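E3 SUMO-protein ligase SIZ1 (PDB 3I2D) acts as an E3 ligase that attaches SUMO (Smt3) to septins and PCNA, its SP-RING domain engaging the E2 enzyme UBC9. Local coordinates at residues Glu208-Leu211 with Glu212-Leu215; Asn315-Lys318 with Asn319-Gln322; Leu277-Leu280 with His281-Gln285. All coordinates share one frame; numbering follows the deposited sequence.

Contact 1: residues Glu208-Leu211 with Glu212-Leu215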
loop_
_atom_site.group_PDB
_atom_site.type_symbol
_atom_site.label_atom_id
_atom_site.label_comp_id
_atom_site.label_asym_id
_atom_site.label_seq_id
_atom_site.Cartn_x
_atom_site.Cartn_y
_atom_site.Cartn_z
ATOM N N GLU A 208 -11.730 -2.329 0.513
ATOM C CA GLU A 208 -12.997 -1.829 1.061
ATOM C C GLU A 208 -12.862 -1.428 2.523
ATOM O O GLU A 208 -13.610 -0.591 3.009
ATOM C CB GLU A 208 -14.142 -2.847 0.883
ATOM C CG GLU A 208 -13.697 -4.258 0.594
ATOM C CD GLU A 208 -13.212 -4.453 -0.840
ATOM O OE1 GLU A 208 -12.200 -5.175 -1.025
ATOM O OE2 GLU A 208 -13.851 -3.907 -1.775
ATOM N N GLN A 209 -11.908 -2.011 3.234
ATOM C CA GLN A 209 -11.714 -1.613 4.624
ATOM C C GLN A 209 -11.173 -0.201 4.606
ATOM O O GLN A 209 -11.646 0.648 5.339
ATOM C CB GLN A 209 -10.698 -2.487 5.327
ATOM C CG GLN A 209 -11.096 -3.901 5.521
ATOM C CD GLN A 209 -10.181 -4.562 6.510
ATOM O OE1 GLN A 209 -10.024 -4.070 7.626
ATOM N NE2 GLN A 209 -9.562 -5.673 6.117
ATOM N N LEU A 210 -10.168 0.042 3.766
ATOM C CA LEU A 210 -9.585 1.372 3.653
ATOM C C LEU A 210 -10.615 2.375 3.169
ATOM O O LEU A 210 -10.563 3.538 3.569
ATOM C CB LEU A 210 -8.410 1.377 2.688
ATOM C CG LEU A 210 -7.150 0.646 3.108
ATOM C CD1 LEU A 210 -6.063 0.977 2.119
ATOM C CD2 LEU A 210 -6.734 1.064 4.495
ATOM N N LEU A 211 -11.532 1.942 2.298
ATOM C CA LEU A 211 -12.583 2.837 1.799
ATOM C C LEU A 211 -13.341 3.380 2.996
ATOM O O LEU A 211 -13.779 4.532 3.009
ATOM C CB LEU A 211 -13.583 2.115 0.897
ATOM C CG LEU A 211 -14.794 2.991 0.551
ATOM C CD1 LEU A 211 -14.370 4.082 -0.425
ATOM C CD2 LEU A 211 -15.914 2.153 -0.055
ATOM N N GLU A 212 -13.497 2.547 4.015
ATOM C CA GLU A 212 -14.211 2.992 5.183
ATOM C C GLU A 212 -13.485 4.147 5.851
ATOM O O GLU A 212 -14.120 5.065 6.351
ATOM C CB GLU A 212 -14.409 1.841 6.156
ATOM C CG GLU A 212 -15.685 1.996 6.966
ATOM C CD GLU A 212 -16.899 2.301 6.085
ATOM O OE1 GLU A 212 -17.187 1.502 5.160
ATOM O OE2 GLU A 212 -17.563 3.340 6.322
ATOM N N LYS A 213 -12.156 4.109 5.855
ATOM C CA LYS A 213 -11.377 5.184 6.456
ATOM C C LYS A 213 -11.569 6.475 5.675
ATOM O O LYS A 213 -11.593 7.562 6.251
ATOM C CB LYS A 213 -9.898 4.825 6.488
ATOM C CG LYS A 213 -9.520 3.864 7.605
ATOM C CD LYS A 213 -8.005 3.690 7.712
ATOM C CE LYS A 213 -7.263 5.007 7.428
ATOM N NZ LYS A 213 -7.854 6.207 8.110
ATOM N N VAL A 214 -11.712 6.362 4.362
ATOM C CA VAL A 214 -11.921 7.538 3.539
ATOM C C VAL A 214 -13.308 8.119 3.809
ATOM O O VAL A 214 -13.446 9.326 3.942
ATOM C CB VAL A 214 -11.785 7.213 2.031
ATOM C CG1 VAL A 214 -12.068 8.459 1.198
ATOM C CG2 VAL A 214 -10.391 6.710 1.733
ATOM N N LEU A 215 -14.332 7.274 3.895
ATOM C CA LEU A 215 -15.696 7.755 4.167
ATOM C C LEU A 215 -15.830 8.374 5.554
ATOM O O LEU A 215 -16.714 9.186 5.794
ATOM C CB LEU A 215 -16.715 6.620 4.065
ATOM C CG LEU A 215 -16.894 5.890 2.736
ATOM C CD1 LEU A 215 -17.978 4.834 2.907
ATOM C CD2 LEU A 215 -17.266 6.874 1.625
#
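Leu211 and Leu215 meet one helical turn apart, their branch-point carbons touching with Leu211 CG 4.2 Å from Leu215 CG. The two side chains cross obliquely because they leave the backbone differently: CG of Leu211 lies anti to its N (chi1 171°), while CG of Leu215 stands beside its own N (chi1 -62°). The latter setting also brings Leu215 CG within 3.4 Å of Leu211 O. That same oxygen accepts the hydrogen bond from Leu215 N, at 2.9 Å and 164°, so one turn is joined by both backbone and side chain. Val214 N bonds to Leu210 O at 3.2 Å, an oxygen that also takes a weak bond from Lys213 N; Glu212 N, conversely, is shared between two acceptors, Glu208 O and, weakly, Gln209 O. On another side of the helix, Leu210 CD2 lies 4.3 Å from Lys213 CD; lysine suits this place because its methylenes can pack on the leucine while its charged end stays at the exposed surface.

Around this first shell, Leu210 packs on Phe73, Ile205 and Leu280, and Leu211 on Tyr261 and Ala276. Val214 rests on Leu303 and Leu215 on Ile305. With Leu210, Leu211 and Val214 buried and Glu212 and Lys213 exposed, this is an amphipathic alpha helix, which follows strand 195-204 of the PINIT domain and packs on the SP-RING.

Contact 2: residues Asn315-Lys318 with Asn319-Gln322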
loop_
_atom_site.group_PDB
_atom_site.type_symbol
_atom_site.label_atom_id
_atom_site.label_comp_id
_atom_site.label_asym_id
_atom_site.label_seq_id
_atom_site.Cartn_x
_atom_site.Cartn_y
_atom_site.Cartn_z
ATOM N N ASN A 315 -28.192 12.278 -6.933
ATOM C CA ASN A 315 -29.395 12.978 -7.367
ATOM C C ASN A 315 -29.410 13.203 -8.867
ATOM O O ASN A 315 -29.857 14.249 -9.339
ATOM C CB ASN A 315 -29.491 14.326 -6.666
ATOM C CG ASN A 315 -29.935 14.199 -5.238
ATOM O OD1 ASN A 315 -31.101 14.416 -4.930
ATOM N ND2 ASN A 315 -29.014 13.830 -4.353
ATOM N N CYS A 316 -28.932 12.212 -9.612
ATOM C CA CYS A 316 -28.872 12.311 -11.059
ATOM C C CYS A 316 -29.323 11.004 -11.695
ATOM O O CYS A 316 -29.241 9.948 -11.072
ATOM C CB CYS A 316 -27.444 12.635 -11.478
ATOM S SG CYS A 316 -27.248 12.977 -13.209
ATOM N N GLN A 317 -29.800 11.076 -12.934
ATOM C CA GLN A 317 -30.265 9.883 -13.628
ATOM C C GLN A 317 -29.131 8.899 -13.860
ATOM O O GLN A 317 -28.073 9.262 -14.379
ATOM C CB GLN A 317 -30.916 10.256 -14.958
ATOM C CG GLN A 317 -32.134 11.143 -14.803
ATOM C CD GLN A 317 -32.983 11.190 -16.055
ATOM O OE1 GLN A 317 -33.487 10.161 -16.515
ATOM N NE2 GLN A 317 -33.151 12.387 -16.614
ATOM N N LYS A 318 -29.378 7.651 -13.468
ATOM C CA LYS A 318 -28.424 6.549 -13.574
ATOM C C LYS A 318 -27.662 6.463 -14.902
ATOM O O LYS A 318 -26.660 5.743 -15.001
ATOM C CB LYS A 318 -29.164 5.230 -13.313
ATOM C CG LYS A 318 -28.291 3.983 -13.282
ATOM C CD LYS A 318 -29.135 2.715 -13.084
ATOM C CE LYS A 318 -29.918 2.741 -11.765
ATOM N NZ LYS A 318 -30.627 1.455 -11.490
ATOM N N ASN A 319 -28.118 7.203 -15.909
ATOM C CA ASN A 319 -27.482 7.178 -17.226
ATOM C C ASN A 319 -26.839 8.496 -17.671
ATOM O O ASN A 319 -26.334 8.598 -18.787
ATOM C CB ASN A 319 -28.508 6.742 -18.265
ATOM C CG ASN A 319 -29.717 7.642 -18.274
ATOM O OD1 ASN A 319 -30.310 7.911 -17.222
ATOM N ND2 ASN A 319 -30.094 8.118 -19.458
ATOM N N VAL A 320 -26.865 9.509 -16.814
ATOM C CA VAL A 320 -26.256 10.790 -17.155
ATOM C C VAL A 320 -24.754 10.605 -16.972
ATOM O O VAL A 320 -24.325 9.989 -15.997
ATOM C CB VAL A 320 -26.734 11.907 -16.212
ATOM C CG1 VAL A 320 -26.308 13.255 -16.747
ATOM C CG2 VAL A 320 -28.238 11.836 -16.047
ATOM N N GLU A 321 -23.950 11.123 -17.894
ATOM C CA GLU A 321 -22.507 10.955 -17.770
ATOM C C GLU A 321 -21.758 12.252 -17.562
ATOM O O GLU A 321 -20.571 12.249 -17.242
ATOM C CB GLU A 321 -21.946 10.215 -18.987
ATOM C CG GLU A 321 -22.338 8.736 -19.036
ATOM C CD GLU A 321 -21.697 7.992 -20.200
ATOM O OE1 GLU A 321 -21.897 6.758 -20.304
ATOM O OE2 GLU A 321 -20.993 8.642 -21.005
ATOM N N GLN A 322 -22.447 13.367 -17.755
ATOM C CA GLN A 322 -21.831 14.666 -17.543
ATOM C C GLN A 322 -22.830 15.625 -16.957
ATOM O O GLN A 322 -24.040 15.417 -17.048
ATOM C CB GLN A 322 -21.304 15.247 -18.843
ATOM C CG GLN A 322 -20.141 14.498 -19.419
ATOM C CD GLN A 322 -19.683 15.106 -20.715
ATOM O OE1 GLN A 322 -20.459 15.221 -21.671
ATOM N NE2 GLN A 322 -18.416 15.511 -20.761
#
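Gln317 and Val320 are the first and last residues of a type I beta turn, lying in the loop from helix 307-313 to strand 322-326, at the C-terminal end of the predicted SP-RING-type finger. Its defining hydrogen bond runs from Val320 N to Gln317 O at 2.7 Å. The bond is almost straight at the hydrogen, 178°, although the donor stands well above the carbonyl plane. Arg258 adds weak bonds to Gln317 O and to Cys316 O, so the oxygen of the turn has a charged partner as well as its backbone one.

Apolar contacts fill the inner side. The sulfur of Cys316, placed anti to its backbone N, points at Val320, and SG lies 3.2 Å from CG2 and 3.7 Å from CG1 of that valine. Both residues also touch Ala333 of strand 331-333, and Cys316 reaches Leu250. A compact thiol and a branched valine suit a place where Val320 is buried and Cys316 partly covered; the zinc ion is held by Cys268, His270, Cys291 and Cys294, not by this cysteine. The aliphatic start of Gln317 joins in, its CB 3.3 Å from Val320 CG2.

Polar side chains take the exposed side. Lys318, second in the turn, is exposed, and its side chain meets the following residue mainly at CB. Asn319 takes the third position, where asparagine is common in type I turns. Its CG sits between the backbone N and the carbonyl carbon (chi1 57°), which lays it alongside Gln317, the two pointing the same way. Their amide planes stand 73° apart, and the contact is made by a carbonyl oxygen against a methylene: Asn319 OD1 lies 3.3 Å from Gln317 CB.

Contact 3: residues Leu277-Leu280 with His281-Gln285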
loop_
_atom_site.group_PDB
_atom_site.type_symbol
_atom_site.label_atom_id
_atom_site.label_comp_id
_atom_site.label_asym_id
_atom_site.label_seq_id
_atom_site.Cartn_x
_atom_site.Cartn_y
_atom_site.Cartn_z
ATOM N N LEU A 277 -13.081 3.679 -4.424
ATOM C CA LEU A 277 -12.992 2.234 -4.383
ATOM C C LEU A 277 -12.055 1.724 -5.460
ATOM O O LEU A 277 -11.230 0.845 -5.190
ATOM C CB LEU A 277 -14.369 1.578 -4.534
ATOM C CG LEU A 277 -14.280 0.070 -4.296
ATOM C CD1 LEU A 277 -13.681 -0.222 -2.921
ATOM C CD2 LEU A 277 -15.647 -0.523 -4.421
ATOM N N TRP A 278 -12.171 2.271 -6.669
ATOM C CA TRP A 278 -11.308 1.830 -7.749
ATOM C C TRP A 278 -9.901 2.309 -7.504
ATOM O O TRP A 278 -8.945 1.577 -7.731
ATOM C CB TRP A 278 -11.790 2.326 -9.115
ATOM C CG TRP A 278 -12.927 1.506 -9.683
ATOM C CD1 TRP A 278 -14.259 1.705 -9.489
ATOM C CD2 TRP A 278 -12.815 0.345 -10.519
ATOM N NE1 TRP A 278 -14.992 0.747 -10.151
ATOM C CE2 TRP A 278 -14.132 -0.101 -10.792
ATOM C CE3 TRP A 278 -11.733 -0.361 -11.064
ATOM C CZ2 TRP A 278 -14.397 -1.223 -11.588
ATOM C CZ3 TRP A 278 -11.997 -1.474 -11.856
ATOM C CH2 TRP A 278 -13.321 -1.894 -12.110
ATOM N N PHE A 279 -9.758 3.538 -7.035
ATOM C CA PHE A 279 -8.428 4.032 -6.768
ATOM C C PHE A 279 -7.675 3.058 -5.850
ATOM O O PHE A 279 -6.505 2.739 -6.082
ATOM C CB PHE A 279 -8.498 5.401 -6.105
ATOM C CG PHE A 279 -7.158 5.953 -5.731
ATOM C CD1 PHE A 279 -6.284 6.414 -6.707
ATOM C CD2 PHE A 279 -6.759 6.004 -4.398
ATOM C CE1 PHE A 279 -5.019 6.926 -6.363
ATOM C CE2 PHE A 279 -5.500 6.511 -4.039
ATOM C CZ PHE A 279 -4.629 6.973 -5.027
ATOM N N LEU A 280 -8.359 2.579 -4.814
ATOM C CA LEU A 280 -7.757 1.686 -3.829
ATOM C C LEU A 280 -7.489 0.282 -4.336
ATOM O O LEU A 280 -6.550 -0.364 -3.884
ATOM C CB LEU A 280 -8.631 1.651 -2.575
ATOM C CG LEU A 280 -8.586 2.940 -1.753
ATOM C CD1 LEU A 280 -9.807 3.045 -0.860
ATOM C CD2 LEU A 280 -7.317 2.953 -0.930
ATOM N N HIS A 281 -8.317 -0.190 -5.263
ATOM C CA HIS A 281 -8.126 -1.511 -5.859
ATOM C C HIS A 281 -6.999 -1.404 -6.876
ATOM O O HIS A 281 -6.313 -2.371 -7.148
ATOM C CB HIS A 281 -9.408 -1.989 -6.540
ATOM C CG HIS A 281 -10.283 -2.811 -5.647
ATOM N ND1 HIS A 281 -10.039 -4.142 -5.394
ATOM C CD2 HIS A 281 -11.355 -2.471 -4.892
ATOM C CE1 HIS A 281 -10.923 -4.589 -4.517
ATOM N NE2 HIS A 281 -11.732 -3.596 -4.196
ATOM N N SER A 282 -6.826 -0.212 -7.436
ATOM C CA SER A 282 -5.771 0.059 -8.393
ATOM C C SER A 282 -4.433 0.162 -7.650
ATOM O O SER A 282 -3.427 -0.372 -8.095
ATOM C CB SER A 282 -6.034 1.372 -9.104
ATOM O OG SER A 282 -5.038 1.574 -10.081
ATOM N N GLN A 283 -4.424 0.852 -6.516
ATOM C CA GLN A 283 -3.200 0.983 -5.735
ATOM C C GLN A 283 -2.722 -0.377 -5.208
ATOM O O GLN A 283 -1.520 -0.643 -5.150
ATOM C CB GLN A 283 -3.403 1.959 -4.556
ATOM C CG GLN A 283 -3.576 3.400 -4.982
ATOM C CD GLN A 283 -2.516 3.828 -5.988
ATOM O OE1 GLN A 283 -1.326 3.779 -5.704
ATOM N NE2 GLN A 283 -2.950 4.240 -7.172
ATOM N N LEU A 284 -3.660 -1.245 -4.836
ATOM C CA LEU A 284 -3.268 -2.540 -4.308
ATOM C C LEU A 284 -2.511 -3.344 -5.344
ATOM O O LEU A 284 -1.596 -4.075 -5.004
ATOM C CB LEU A 284 -4.485 -3.327 -3.831
ATOM C CG LEU A 284 -4.191 -4.799 -3.534
ATOM C CD1 LEU A 284 -3.233 -4.927 -2.350
ATOM C CD2 LEU A 284 -5.493 -5.516 -3.278
ATOM N N GLN A 285 -2.883 -3.205 -6.610
ATOM C CA GLN A 285 -2.222 -3.935 -7.676
ATOM C C GLN A 285 -0.989 -3.207 -8.203
ATOM O O GLN A 285 0.056 -3.815 -8.458
ATOM C CB GLN A 285 -3.173 -4.136 -8.851
ATOM C CG GLN A 285 -4.433 -4.913 -8.544
ATOM C CD GLN A 285 -4.157 -6.238 -7.887
ATOM O OE1 GLN A 285 -3.179 -6.907 -8.194
ATOM N NE2 GLN A 285 -5.029 -6.626 -6.977
#
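Phe279 and Gln283 form the close-packed part of this helical turn. The CG methylene of Gln283 sits over one face of the phenyl ring, 3.9 Å from the centroid of the Phe279 ring and 17° off its normal, a CH-pi contact displaced toward the rim. The amide continues on the same side, beyond the CE1-CZ edge, its plane turned 25° from the ring's, and Gln283 NE2 comes 3.5 Å from Phe279 CE1. Chi1 (-69°) sets CG beside the backbone N, and the chain then bends at chi2. The bond from Gln283 N to Phe279 O, 2.8 Å, is the i to i+4 helix bond between the same two residues. Beyond the helix the Phe279 ring meets Phe274 and touches Ile298; the side chain of Phe279 is about 9 Å from the zinc ion. With an alanine in place of Phe279, Gln283 would probably lose the surface that supports its CG, and a gap would be likely to open beside Phe274.

The flank bearing Leu277 and His281 is nearer solvent, both being partly exposed. These side chains run alongside each other, with Leu277 CD1 3.8 Å from His281 CD2, and the leucine's CG lies in the plane of the imidazole, at its edge. Leu277 O also faces that edge, 3.3 Å from His281 CD2. His281 NE2 then bonds to Glu208 OE2 on the neighbouring helix 207-215. Trp278 is exposed, and its side chain makes no close contact with residues 281-285.

Gln283 suits the buried flank because it is apolar at CG and polar at its end: OE1 accepts from both Thr288 N and Trp289 N. Pinned at the oxygen and with CG against the ring, its amide is held in one orientation and ties the helix to the chain leading to Cys291 and Cys294.

Along the chain the three contacts come in series, contact 1 at 208-215, contact 3 at 277-285 and contact 2 at 315-322; none nests in or crosses another. Contacts 1 and 3 each span a turn or two of a single helix and enclose no loop, whereas contact 2 closes a tight reversal. The helices of contacts 1 and 3 lie against each other; the centres of the two contacts lie about 12 Å apart, and Leu211 N lies 3.8 Å from Leu280 CD1. They thus join the helix that follows the PINIT strands to the zinc-binding SP-RING core. Contact 2 stands apart, about 14 Å from contact 3 at the nearest atoms, and directs the chain into the C-terminal strands.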